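Local coordinates for protein PTS system glucose-specific EIIA component (Mycoplasma capricolum, PDB 2GPR) that receives a phosphoryl group from phospho-HPr and passes it to the EIIB domain in the phosphotransferase system that imports and phosphorylates glucose, at residues Glu27-Arg32 / Leu76-Leu81; Asn41-Asp46 / Met141-Gln146; Thr61-Gly66 / Leu81-Leu86; Gly66-Thr69 / Val73-Leu76; Asp87-Glu92 / Ala116-Ser121. One frame throughout, in Å; residues are numbered along the deposited sequence.

Contact 1 of 5, residues Glu27-Arg32 / Leu76-Leu81; sequences EVFKER and LLHIGL
Phe29 and His78 form an aromatic pair that carries most of this contact. The rings meet T-shaped, with the edge of the phenyl directed at the face of the imidazole, centroids 4.8 Å apart and planes at 69°. The atom that does the touching is Phe29 CZ, which sits over the centre of the imidazole and comes within 3.6 Å of His78 CD2. With chi1 at -177° His78 CG stands opposite the backbone N, and the ring leaves strand 74-78 toward the short helix 27-30.

The apolar part is smaller. Leu81, after the strand, brings CD1 to 4.0 Å from Phe29 CD2, and the two side chains pass one another running in opposite senses. Pro125 of strand 124-130 also packs on Phe29.

No hydrogen bond crosses between the two segments. His78 ND1 donates to Gly80 O at 2.8 Å, a weak, bent bond that can bias the turn of the imidazole only modestly.

By similarity, His78 is the residue that becomes tele-phosphohistidine, and His63 stands about 4 Å away, side chain to side chain. The arrangement is consistent with Phe29 forming part of the wall of the EIIA active site.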
# COMPACT_ATOMS: atom_id res chain seq x y z
N GLU A 27 -10.63 0.27 -13.16
CA GLU A 27 -10.82 -1.09 -13.63
C GLU A 27 -9.82 -2.06 -13.06
O GLU A 27 -10.17 -3.08 -12.46
CB GLU A 27 -10.73 -1.05 -15.18
CG GLU A 27 -9.65 -1.98 -15.77
CD GLU A 27 -8.69 -1.33 -16.76
OE1 GLU A 27 -8.79 -0.17 -17.14
OE2 GLU A 27 -7.77 -2.18 -17.21
N VAL A 28 -8.54 -1.73 -13.22
CA VAL A 28 -7.50 -2.60 -12.77
C VAL A 28 -7.59 -2.96 -11.28
O VAL A 28 -7.37 -4.10 -10.87
CB VAL A 28 -6.14 -2.04 -13.11
CG1 VAL A 28 -5.10 -2.68 -12.23
CG2 VAL A 28 -5.79 -2.21 -14.58
N PHE A 29 -7.88 -1.94 -10.47
CA PHE A 29 -7.93 -2.07 -9.03
C PHE A 29 -9.21 -2.67 -8.52
O PHE A 29 -9.21 -3.69 -7.86
CB PHE A 29 -7.63 -0.75 -8.35
CG PHE A 29 -6.20 -0.33 -8.59
CD1 PHE A 29 -5.15 -1.20 -8.32
CD2 PHE A 29 -5.89 0.97 -9.00
CE1 PHE A 29 -3.81 -0.84 -8.52
CE2 PHE A 29 -4.57 1.36 -9.18
CZ PHE A 29 -3.54 0.46 -8.96
N LYS A 30 -10.31 -2.02 -8.87
CA LYS A 30 -11.64 -2.40 -8.44
C LYS A 30 -12.03 -3.78 -8.87
O LYS A 30 -12.74 -4.47 -8.14
CB LYS A 30 -12.68 -1.33 -8.71
CG LYS A 30 -13.95 -1.85 -9.26
CD LYS A 30 -14.06 -1.61 -10.75
CE LYS A 30 -13.77 -0.16 -11.12
NZ LYS A 30 -14.22 0.28 -12.47
N GLU A 31 -11.51 -4.20 -10.02
CA GLU A 31 -11.77 -5.52 -10.56
C GLU A 31 -10.82 -6.56 -10.06
O GLU A 31 -10.93 -7.72 -10.38
CB GLU A 31 -11.70 -5.51 -12.09
CG GLU A 31 -13.04 -5.24 -12.76
CD GLU A 31 -12.99 -4.34 -13.94
OE1 GLU A 31 -12.71 -5.00 -15.06
OE2 GLU A 31 -13.05 -3.12 -13.83
N ARG A 32 -9.82 -6.13 -9.31
CA ARG A 32 -8.82 -7.06 -8.76
C ARG A 32 -8.05 -7.81 -9.82
O ARG A 32 -7.72 -8.96 -9.62
CB ARG A 32 -9.48 -8.11 -7.88
CG ARG A 32 -9.73 -7.68 -6.45
CD ARG A 32 -11.14 -8.04 -6.04
NE ARG A 32 -11.54 -7.48 -4.77
CZ ARG A 32 -12.43 -6.50 -4.55
NH1 ARG A 32 -13.05 -5.84 -5.51
NH2 ARG A 32 -12.69 -6.18 -3.29
N LEU A 76 1.65 -4.65 -3.02
CA LEU A 76 1.84 -3.36 -3.65
C LEU A 76 1.03 -2.20 -3.00
O LEU A 76 -0.18 -2.27 -2.79
CB LEU A 76 1.61 -3.49 -5.17
CG LEU A 76 1.73 -2.21 -5.98
CD1 LEU A 76 3.12 -2.09 -6.57
CD2 LEU A 76 0.74 -2.30 -7.13
N LEU A 77 1.75 -1.12 -2.67
CA LEU A 77 1.23 0.15 -2.20
C LEU A 77 1.29 1.09 -3.41
O LEU A 77 2.34 1.26 -4.02
CB LEU A 77 2.13 0.74 -1.08
CG LEU A 77 1.57 1.87 -0.20
CD1 LEU A 77 2.60 2.95 0.01
CD2 LEU A 77 0.18 2.41 -0.56
N HIS A 78 0.16 1.66 -3.78
CA HIS A 78 0.08 2.49 -4.91
C HIS A 78 -0.66 3.73 -4.57
O HIS A 78 -1.85 3.66 -4.34
CB HIS A 78 -0.69 1.70 -5.93
CG HIS A 78 -0.83 2.40 -7.23
ND1 HIS A 78 -1.60 3.56 -7.33
CD2 HIS A 78 -0.37 2.07 -8.47
CE1 HIS A 78 -1.59 3.89 -8.61
NE2 HIS A 78 -0.85 3.04 -9.32
N ILE A 79 0.07 4.86 -4.44
CA ILE A 79 -0.55 6.08 -4.04
C ILE A 79 -1.44 6.63 -5.11
O ILE A 79 -0.99 6.86 -6.22
CB ILE A 79 0.40 7.14 -3.54
CG1 ILE A 79 1.15 6.60 -2.34
CG2 ILE A 79 -0.41 8.40 -3.15
CD1 ILE A 79 2.33 5.75 -2.71
N GLY A 80 -2.72 6.88 -4.74
CA GLY A 80 -3.74 7.44 -5.64
C GLY A 80 -3.93 6.63 -6.92
O GLY A 80 -3.70 5.44 -6.99
N LEU A 81 -4.38 7.31 -7.93
CA LEU A 81 -4.66 6.78 -9.22
C LEU A 81 -3.95 7.69 -10.28
O LEU A 81 -3.82 8.91 -10.08
CB LEU A 81 -6.20 6.74 -9.42
CG LEU A 81 -6.90 5.44 -9.02
CD1 LEU A 81 -6.27 4.76 -7.82
CD2 LEU A 81 -8.36 5.70 -8.71

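Contact 2 of 5, residues Asn41-Asp46 / Met141-Gln146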
# COMPACT_ATOMS: atom_id res chain seq x y z
N ASN A 41 -8.02 5.95 2.02
CA ASN A 41 -8.29 7.35 1.87
C ASN A 41 -7.30 8.08 2.77
O ASN A 41 -7.52 8.20 4.01
CB ASN A 41 -9.71 7.71 2.25
CG ASN A 41 -10.29 8.47 1.13
OD1 ASN A 41 -9.63 9.36 0.58
ND2 ASN A 41 -11.40 7.94 0.61
N PRO A 42 -6.16 8.47 2.15
CA PRO A 42 -5.11 9.13 2.86
C PRO A 42 -5.57 10.44 3.50
O PRO A 42 -6.03 11.35 2.83
CB PRO A 42 -3.98 9.41 1.86
CG PRO A 42 -4.54 9.12 0.48
CD PRO A 42 -5.91 8.51 0.68
N LYS A 43 -5.42 10.49 4.80
CA LYS A 43 -5.68 11.66 5.57
C LYS A 43 -4.38 12.38 5.73
O LYS A 43 -4.38 13.61 5.73
CB LYS A 43 -6.21 11.37 6.94
CG LYS A 43 -7.63 10.87 6.95
CD LYS A 43 -8.12 10.74 8.38
CE LYS A 43 -9.40 9.94 8.52
NZ LYS A 43 -10.59 10.75 8.18
N SER A 44 -3.30 11.60 5.94
CA SER A 44 -1.93 12.14 6.12
C SER A 44 -1.09 12.12 4.83
O SER A 44 -1.53 11.65 3.82
CB SER A 44 -1.17 11.56 7.32
OG SER A 44 -0.83 10.20 7.08
N ASN A 45 0.12 12.64 4.88
CA ASN A 45 0.92 12.68 3.68
C ASN A 45 1.93 11.58 3.61
O ASN A 45 2.23 11.05 2.51
CB ASN A 45 1.61 14.01 3.56
CG ASN A 45 0.67 15.10 3.96
OD1 ASN A 45 0.64 15.44 5.15
ND2 ASN A 45 -0.26 15.47 3.05
N ASP A 46 2.43 11.25 4.78
CA ASP A 46 3.41 10.21 4.91
C ASP A 46 2.86 8.79 4.69
O ASP A 46 1.86 8.36 5.26
CB ASP A 46 4.25 10.39 6.16
CG ASP A 46 4.64 11.86 6.36
OD1 ASP A 46 4.93 12.48 5.23
OD2 ASP A 46 4.73 12.41 7.45
N MET A 141 -11.71 -2.36 8.83
CA MET A 141 -12.22 -1.27 8.04
C MET A 141 -12.47 -0.02 8.85
O MET A 141 -12.32 0.01 10.05
CB MET A 141 -13.50 -1.71 7.35
CG MET A 141 -13.24 -2.76 6.31
SD MET A 141 -13.21 -2.05 4.68
CE MET A 141 -14.71 -1.06 4.85
N GLY A 142 -12.82 1.05 8.19
CA GLY A 142 -13.10 2.22 8.94
C GLY A 142 -11.89 3.11 9.10
O GLY A 142 -10.94 3.00 8.35
N GLU A 143 -12.02 4.02 10.10
CA GLU A 143 -11.05 5.04 10.46
C GLU A 143 -9.84 4.43 11.23
O GLU A 143 -10.01 3.66 12.19
CB GLU A 143 -11.78 6.16 11.23
CG GLU A 143 -11.40 7.60 10.82
CD GLU A 143 -11.87 8.05 9.44
OE1 GLU A 143 -12.06 7.28 8.51
OE2 GLU A 143 -12.01 9.37 9.34
N VAL A 144 -8.61 4.70 10.73
CA VAL A 144 -7.38 4.11 11.27
C VAL A 144 -6.25 5.09 11.44
O VAL A 144 -6.21 6.18 10.90
CB VAL A 144 -6.81 2.94 10.41
CG1 VAL A 144 -7.78 1.77 10.29
CG2 VAL A 144 -6.42 3.43 9.02
N LYS A 145 -5.27 4.63 12.16
CA LYS A 145 -4.08 5.35 12.37
C LYS A 145 -2.94 4.61 11.75
O LYS A 145 -2.88 3.36 11.79
CB LYS A 145 -3.84 5.57 13.83
CG LYS A 145 -4.92 6.46 14.41
CD LYS A 145 -4.51 7.92 14.43
CE LYS A 145 -4.07 8.42 15.82
NZ LYS A 145 -4.32 9.86 16.07
N GLN A 146 -2.05 5.38 11.16
CA GLN A 146 -0.87 4.79 10.52
C GLN A 146 -0.12 3.89 11.50
O GLN A 146 0.27 4.34 12.58
CB GLN A 146 0.07 5.91 10.01
CG GLN A 146 1.36 5.37 9.41
CD GLN A 146 2.45 5.26 10.42
OE1 GLN A 146 3.16 4.22 10.54
NE2 GLN A 146 2.63 6.39 11.12
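Lys43 and Glu143 meet through their charged ends, and across these two segments nothing else comes within contact distance. The tight part is the salt bridge between the ammonium and the carboxylate. In the model Lys43 NZ stands 2.3 Å from Glu143 OE2, which is too short to be real, so the pairing is plausible while its exact geometry is doubtful. The lysine chain runs nearly straight out from its backbone and bends only at the last torsion (chi4 -79°). The glutamate bends earlier, at chi2 (70°), and the two side chains cross at about a right angle. Glu143 OE1 is also hydrogen-bonded to Thr17 OG1, which gives the carboxylate a second partner on strand 16-19.

The rest is loose. Both residues are exposed, and the backbones stay well apart: even the nearest pair of CA atoms, those of Lys43 and Lys145, is 9.4 Å apart. What occupies the gap is the chain around strand 16-19. Asp15 and Thr17 share backbone hydrogen bonds with Lys43 and Asn41, while Gly16 and Ile18 do so with Val144 and Gly142. The salt bridge therefore spans an intervening strand at the surface. It joins the end of strand 36-42 to the corner the chain turns at Glu143, far from the annotated histidines, at the surface of the antiparallel beta sandwich of the EIIA-Glc fold.

Contact 3 of 5, residues Thr61-Gly66 / Leu81-Leu86; sequences TKHAFG and LDTVSL
A CH-pi contact between Val84 and the His63 imidazole, with Thr83 at the ring's edge, joins the residues leading into strand 64-68 to the 3-10 turn 83-86. Val84 CB lies over one face of the ring, 4.1 Å from its centroid and 28° off the normal, and its nearest ring atom is His63 NE2 at 3.6 Å. The valine lies alongside the histidine, both leaving their backbones in a like direction. On the opposite face the methyl of Ala64 sits near the rim. A His63 chi1 of 65° swings the ring between its own backbone N and carbonyl carbon, toward the turn.

Thr83 comes in near the ring plane instead. Its OG1 is 3.4 Å from His63 CB and 3.5 Å from His63 CD2, but the hydrogen bond of that hydroxyl goes to Ile79 O, which pins the threonine beside the histidine. Thr61 CG2 rests 4.0 Å from Val84 O. Within the turn, Ser85 N and Ser85 OG both bond Asp82 O from opposite faces of its carbonyl plane.

By similarity His63 is important for phospho-donor activity and shares in binding zinc with glycerol kinase. Around this pair, Phe91 of strand 91-93 packs on both His63 and Thr83, the Phe59 ring meets the imidazole, and Val115 of helix 112-118 backs Thr83, while the backbone of His63 bonds to Ile79 just beyond strand 74-78.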
# COMPACT_ATOMS: atom_id res chain seq x y z
N THR A 61 9.26 7.58 -10.56
CA THR A 61 8.08 8.37 -10.42
C THR A 61 7.57 8.41 -8.96
O THR A 61 6.75 9.23 -8.59
CB THR A 61 7.06 7.91 -11.45
OG1 THR A 61 6.97 6.50 -11.35
CG2 THR A 61 7.53 8.38 -12.84
N LYS A 62 8.09 7.49 -8.15
CA LYS A 62 7.84 7.41 -6.71
C LYS A 62 6.38 7.27 -6.26
O LYS A 62 6.04 7.63 -5.14
CB LYS A 62 8.47 8.65 -6.08
CG LYS A 62 9.94 8.77 -6.46
CD LYS A 62 10.56 10.14 -6.20
CE LYS A 62 10.44 11.12 -7.38
NZ LYS A 62 10.06 12.51 -6.97
N HIS A 63 5.54 6.76 -7.13
CA HIS A 63 4.10 6.71 -6.86
C HIS A 63 3.62 5.34 -6.41
O HIS A 63 2.44 5.18 -6.06
CB HIS A 63 3.32 7.12 -8.13
CG HIS A 63 3.55 6.10 -9.20
ND1 HIS A 63 4.83 5.85 -9.71
CD2 HIS A 63 2.70 5.21 -9.81
CE1 HIS A 63 4.73 4.86 -10.61
NE2 HIS A 63 3.46 4.47 -10.71
N ALA A 64 4.51 4.33 -6.50
CA ALA A 64 4.12 2.99 -6.15
C ALA A 64 5.27 2.21 -5.50
O ALA A 64 6.39 2.33 -5.92
CB ALA A 64 3.57 2.34 -7.40
N PHE A 65 5.01 1.43 -4.44
CA PHE A 65 6.09 0.75 -3.79
C PHE A 65 5.78 -0.70 -3.65
O PHE A 65 4.78 -1.01 -3.08
CB PHE A 65 6.29 1.40 -2.41
CG PHE A 65 6.69 2.84 -2.54
CD1 PHE A 65 8.03 3.17 -2.73
CD2 PHE A 65 5.75 3.87 -2.64
CE1 PHE A 65 8.44 4.50 -2.92
CE2 PHE A 65 6.14 5.20 -2.81
CZ PHE A 65 7.49 5.52 -2.95
N GLY A 66 6.67 -1.56 -4.12
CA GLY A 66 6.52 -3.00 -4.04
C GLY A 66 7.43 -3.64 -2.99
O GLY A 66 8.66 -3.48 -2.98
N LEU A 81 -4.38 7.31 -7.93
CA LEU A 81 -4.66 6.78 -9.22
C LEU A 81 -3.95 7.69 -10.28
O LEU A 81 -3.82 8.91 -10.08
CB LEU A 81 -6.20 6.74 -9.42
CG LEU A 81 -6.90 5.44 -9.02
CD1 LEU A 81 -6.27 4.76 -7.82
CD2 LEU A 81 -8.36 5.70 -8.71
N ASP A 82 -3.44 7.09 -11.38
CA ASP A 82 -2.74 7.76 -12.51
C ASP A 82 -1.46 8.47 -12.19
O ASP A 82 -0.82 8.99 -13.09
CB ASP A 82 -3.59 8.54 -13.54
CG ASP A 82 -4.10 7.70 -14.66
OD1 ASP A 82 -3.90 6.48 -14.73
OD2 ASP A 82 -4.84 8.39 -15.51
N THR A 83 -1.11 8.51 -10.93
CA THR A 83 0.11 9.14 -10.44
C THR A 83 1.41 8.93 -11.28
O THR A 83 2.33 9.76 -11.18
CB THR A 83 0.31 8.68 -9.00
OG1 THR A 83 -0.00 7.29 -8.93
CG2 THR A 83 -0.67 9.45 -8.14
N VAL A 84 1.51 7.83 -12.10
CA VAL A 84 2.68 7.62 -12.97
C VAL A 84 2.83 8.81 -13.93
O VAL A 84 3.90 9.23 -14.31
CB VAL A 84 2.61 6.30 -13.74
CG1 VAL A 84 1.64 6.45 -14.90
CG2 VAL A 84 3.99 5.95 -14.30
N SER A 85 1.70 9.35 -14.30
CA SER A 85 1.57 10.49 -15.16
C SER A 85 2.30 11.72 -14.66
O SER A 85 2.61 12.60 -15.45
CB SER A 85 0.15 10.91 -15.09
OG SER A 85 -0.09 11.37 -13.76
N LEU A 86 2.45 11.84 -13.35
CA LEU A 86 3.05 13.02 -12.73
C LEU A 86 4.54 13.10 -12.86
O LEU A 86 5.18 14.09 -12.49
CB LEU A 86 2.60 13.21 -11.25
CG LEU A 86 1.13 13.19 -11.11
CD1 LEU A 86 0.76 14.12 -10.00
CD2 LEU A 86 0.55 13.72 -12.39

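Contact 4 of 5, residues Gly66-Thr69 / Val73-Leu76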
# COMPACT_ATOMS: atom_id res chain seq x y z
N GLY A 66 6.67 -1.56 -4.12
CA GLY A 66 6.52 -3.00 -4.04
C GLY A 66 7.43 -3.64 -2.99
O GLY A 66 8.66 -3.48 -2.98
N ILE A 67 6.81 -4.38 -2.07
CA ILE A 67 7.55 -4.97 -0.99
C ILE A 67 7.35 -6.44 -1.01
O ILE A 67 6.24 -6.94 -1.18
CB ILE A 67 7.22 -4.35 0.40
CG1 ILE A 67 7.68 -2.87 0.48
CG2 ILE A 67 7.91 -5.16 1.51
CD1 ILE A 67 6.76 -1.93 1.23
N GLN A 68 8.44 -7.12 -0.91
CA GLN A 68 8.40 -8.55 -0.93
C GLN A 68 8.94 -9.03 0.41
O GLN A 68 10.03 -8.66 0.80
CB GLN A 68 9.14 -9.09 -2.20
CG GLN A 68 9.43 -10.61 -2.31
CD GLN A 68 10.72 -10.89 -3.12
OE1 GLN A 68 11.85 -10.90 -2.57
NE2 GLN A 68 10.56 -11.04 -4.44
N THR A 69 8.08 -9.72 1.15
CA THR A 69 8.45 -10.29 2.44
C THR A 69 9.30 -11.52 2.24
O THR A 69 9.42 -12.07 1.14
CB THR A 69 7.21 -10.69 3.25
OG1 THR A 69 6.57 -11.79 2.62
CG2 THR A 69 6.24 -9.53 3.34
N VAL A 73 5.41 -13.56 -0.68
CA VAL A 73 4.21 -12.78 -0.96
C VAL A 73 4.54 -11.27 -1.24
O VAL A 73 5.27 -10.59 -0.52
CB VAL A 73 3.20 -12.85 0.19
CG1 VAL A 73 3.56 -13.97 1.16
CG2 VAL A 73 3.07 -11.52 0.94
N GLU A 74 4.05 -10.74 -2.30
CA GLU A 74 4.33 -9.35 -2.57
C GLU A 74 3.12 -8.51 -2.41
O GLU A 74 2.08 -8.81 -2.98
CB GLU A 74 4.85 -9.04 -3.99
CG GLU A 74 6.37 -9.07 -4.11
CD GLU A 74 6.78 -9.50 -5.49
OE1 GLU A 74 6.67 -10.79 -5.67
OE2 GLU A 74 7.07 -8.74 -6.37
N ILE A 75 3.28 -7.41 -1.74
CA ILE A 75 2.22 -6.52 -1.61
C ILE A 75 2.57 -5.18 -2.24
O ILE A 75 3.66 -4.62 -2.06
CB ILE A 75 1.90 -6.44 -0.16
CG1 ILE A 75 0.94 -5.33 0.13
CG2 ILE A 75 3.15 -6.23 0.66
CD1 ILE A 75 1.41 -4.56 1.36
N LEU A 76 1.65 -4.65 -3.02
CA LEU A 76 1.84 -3.36 -3.65
C LEU A 76 1.03 -2.20 -3.00
O LEU A 76 -0.18 -2.27 -2.79
CB LEU A 76 1.61 -3.49 -5.17
CG LEU A 76 1.73 -2.21 -5.98
CD1 LEU A 76 3.12 -2.09 -6.57
CD2 LEU A 76 0.74 -2.30 -7.13
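Strands 66-68 and 74-76 run antiparallel, their short axes at 161° and 4.9 Å apart at closest approach. Ile67 and Ile75 form the hydrogen-bonded pair: Ile67 N donates to Ile75 O at 3.2 Å, nearly straight, and Ile75 N returns the bond to Ile67 O at 3.0 Å. On either side of it lie the non-hydrogen-bonded pairs Gly66 with Leu76 and Gln68 with Glu74. Ile67 O also receives a CA-H contact from Glu74 CA at 3.4 Å. Toward the turn the pairing frays, and Thr69 N reaches Val73 O only weakly.

On the face that bears Gln68, Glu74 and Leu76, the first two cross with their aliphatic parts touching, Gln68 CB 3.4 Å from Glu74 CG. A chi1 of 170° sets Gln68 CG opposite its own backbone N, where it lies across Glu74. The amide and carboxylate planes are nearly perpendicular, 88° apart, with Gln68 NE2 4.1 Å from Glu74 OE1. Next to them, Leu76 CD1 lies 4.3 Å from Gly66 CA, over a residue with no side chain of its own.

The other face carries Ile67 and Ile75, whose CB and CG2 respectively approach to 4.5 Å. Both are buried and pack against Val51, with Ile126 of strand 124-130 also on Ile75. By the turn, Thr69 packs against Val73, while its hydroxyl is hydrogen-bonded with Ser71 OG.

This is a beta hairpin in the middle of the large antiparallel sheet. Its strands lead away from the turn to His63 and His78, so the two histidines assigned by similarity to the phosphotransfer site stand at its far end.

Contact 5 of 5, residues Asp87-Glu92 / Ala116-Ser121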
# COMPACT_ATOMS: atom_id res chain seq x y z
N ASP A 87 5.10 12.00 -13.36
CA ASP A 87 6.54 11.85 -13.51
C ASP A 87 7.31 12.14 -12.16
O ASP A 87 8.40 12.68 -12.08
CB ASP A 87 7.07 12.83 -14.56
CG ASP A 87 7.16 12.07 -15.88
OD1 ASP A 87 7.83 10.96 -15.94
OD2 ASP A 87 6.53 12.49 -16.92
N GLY A 88 6.69 11.75 -11.05
CA GLY A 88 7.32 11.93 -9.76
C GLY A 88 7.18 13.31 -9.10
O GLY A 88 7.98 13.68 -8.24
N ASN A 89 6.15 14.05 -9.46
CA ASN A 89 6.01 15.39 -8.92
C ASN A 89 5.04 15.50 -7.75
O ASN A 89 3.83 15.31 -7.89
CB ASN A 89 5.76 16.42 -10.01
CG ASN A 89 5.54 17.82 -9.50
OD1 ASN A 89 6.04 18.22 -8.41
ND2 ASN A 89 4.66 18.53 -10.21
N GLY A 90 5.58 15.86 -6.60
CA GLY A 90 4.82 15.98 -5.38
C GLY A 90 5.23 14.90 -4.41
O GLY A 90 4.96 14.98 -3.21
N PHE A 91 5.90 13.90 -4.98
CA PHE A 91 6.43 12.77 -4.25
C PHE A 91 7.86 13.07 -3.83
O PHE A 91 8.63 13.59 -4.61
CB PHE A 91 6.42 11.51 -5.17
CG PHE A 91 5.05 11.17 -5.68
CD1 PHE A 91 4.45 11.96 -6.66
CD2 PHE A 91 4.38 10.04 -5.20
CE1 PHE A 91 3.18 11.65 -7.14
CE2 PHE A 91 3.09 9.72 -5.64
CZ PHE A 91 2.49 10.55 -6.60
N GLU A 92 8.20 12.77 -2.59
CA GLU A 92 9.54 12.92 -2.05
C GLU A 92 9.83 11.60 -1.46
O GLU A 92 9.29 11.29 -0.41
CB GLU A 92 9.59 13.97 -0.93
CG GLU A 92 10.35 15.26 -1.29
CD GLU A 92 11.72 15.00 -1.91
OE1 GLU A 92 12.52 14.17 -1.46
OE2 GLU A 92 11.97 15.75 -2.99
N ALA A 116 -3.80 15.72 -5.59
CA ALA A 116 -5.24 15.52 -5.57
C ALA A 116 -5.99 16.18 -6.76
O ALA A 116 -7.08 15.73 -7.16
CB ALA A 116 -5.80 15.95 -4.22
N LYS A 117 -5.40 17.25 -7.32
CA LYS A 117 -6.01 17.96 -8.45
C LYS A 117 -5.57 17.40 -9.79
O LYS A 117 -6.34 17.32 -10.76
CB LYS A 117 -5.87 19.47 -8.38
CG LYS A 117 -4.52 19.96 -7.86
CD LYS A 117 -3.49 20.14 -8.96
CE LYS A 117 -2.66 21.42 -8.84
NZ LYS A 117 -2.37 22.06 -10.15
N LYS A 118 -4.31 16.98 -9.82
CA LYS A 118 -3.71 16.41 -11.00
C LYS A 118 -4.25 15.02 -11.40
O LYS A 118 -4.25 14.64 -12.57
CB LYS A 118 -2.20 16.45 -10.89
CG LYS A 118 -1.69 17.88 -10.92
CD LYS A 118 -0.20 17.97 -10.67
CE LYS A 118 0.28 19.37 -10.31
NZ LYS A 118 1.71 19.38 -9.92
N VAL A 119 -4.75 14.24 -10.45
CA VAL A 119 -5.20 12.89 -10.76
C VAL A 119 -6.64 12.60 -10.42
O VAL A 119 -7.32 13.32 -9.69
CB VAL A 119 -4.32 11.87 -10.07
CG1 VAL A 119 -2.90 12.00 -10.62
CG2 VAL A 119 -4.35 12.13 -8.56
N PRO A 120 -7.10 11.49 -10.96
CA PRO A 120 -8.44 11.05 -10.75
C PRO A 120 -8.76 10.75 -9.30
O PRO A 120 -9.87 11.02 -8.86
CB PRO A 120 -8.65 9.80 -11.62
CG PRO A 120 -7.43 9.63 -12.50
CD PRO A 120 -6.42 10.68 -12.03
N SER A 121 -7.81 10.20 -8.56
CA SER A 121 -8.08 9.89 -7.17
C SER A 121 -6.83 9.68 -6.34
O SER A 121 -5.86 9.12 -6.85
CB SER A 121 -8.96 8.65 -7.08
OG SER A 121 -9.23 8.38 -5.72
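Lys118 reaches across to Asn89 at the surface of the antiparallel beta sandwich of EIIA-Glc, linking the C-terminal end of helix 112-118 to the turn leading into strand 91-93. Along 116-121, the helix is finishing its last turn at Ala116 and Lys117, and Lys118 makes the contact. Its chain is extended beyond CG, and with CG anti to the carbonyl carbon (chi1 -68°) the ammonium is carried well away from the helix; its side chain also touches Leu86. Val119 is the first residue to leave helical angles, and through Pro120 the chain turns to buried Ser121, whose OG is hydrogen-bonded to Glu25 OE2 and Lys123 N.

On the facing segment, Gly88 and Gly90 flank Asn89 with positive phi, and the carbonyls of Gly88 and Phe91 take hydrogen bonds from Lys62 NZ. The backbones stay far apart, with the CA atoms of Asn89 and Lys118 10.0 Å from each other. The two side chains cross nearly perpendicularly, and only the ammonium and the amide come close. As modelled Asn89 ND2 lies 3.1 Å from Lys118 NZ, but the amide is probably turned over, and turned back it may accept a hydrogen bond from the ammonium.

Overall arrangement
From the N terminus, helix 27-30 opens contact 1 and the end of strand 36-42 opens contact 2. Strand 64-68 and its lead-in then start contacts 3 and 4. Contact 4 closes first, as the hairpin returns on strand 74-78. Contact 1 closes at that strand's end, sharing Leu76 with contact 4, and contact 3 just after, sharing Leu81 with contact 1. Contacts 1 and 3 cross, as do 1 and 2. Contact 5 opens and closes afterwards, in series. Contact 2 closes last, at 141-146, so contacts 3, 4 and 5 all fall within its span. Contacts 1, 3 and 4 gather on the central hairpin, while contact 5 joins helix 112-118 to the turn before strand 91-93, close beside contact 3.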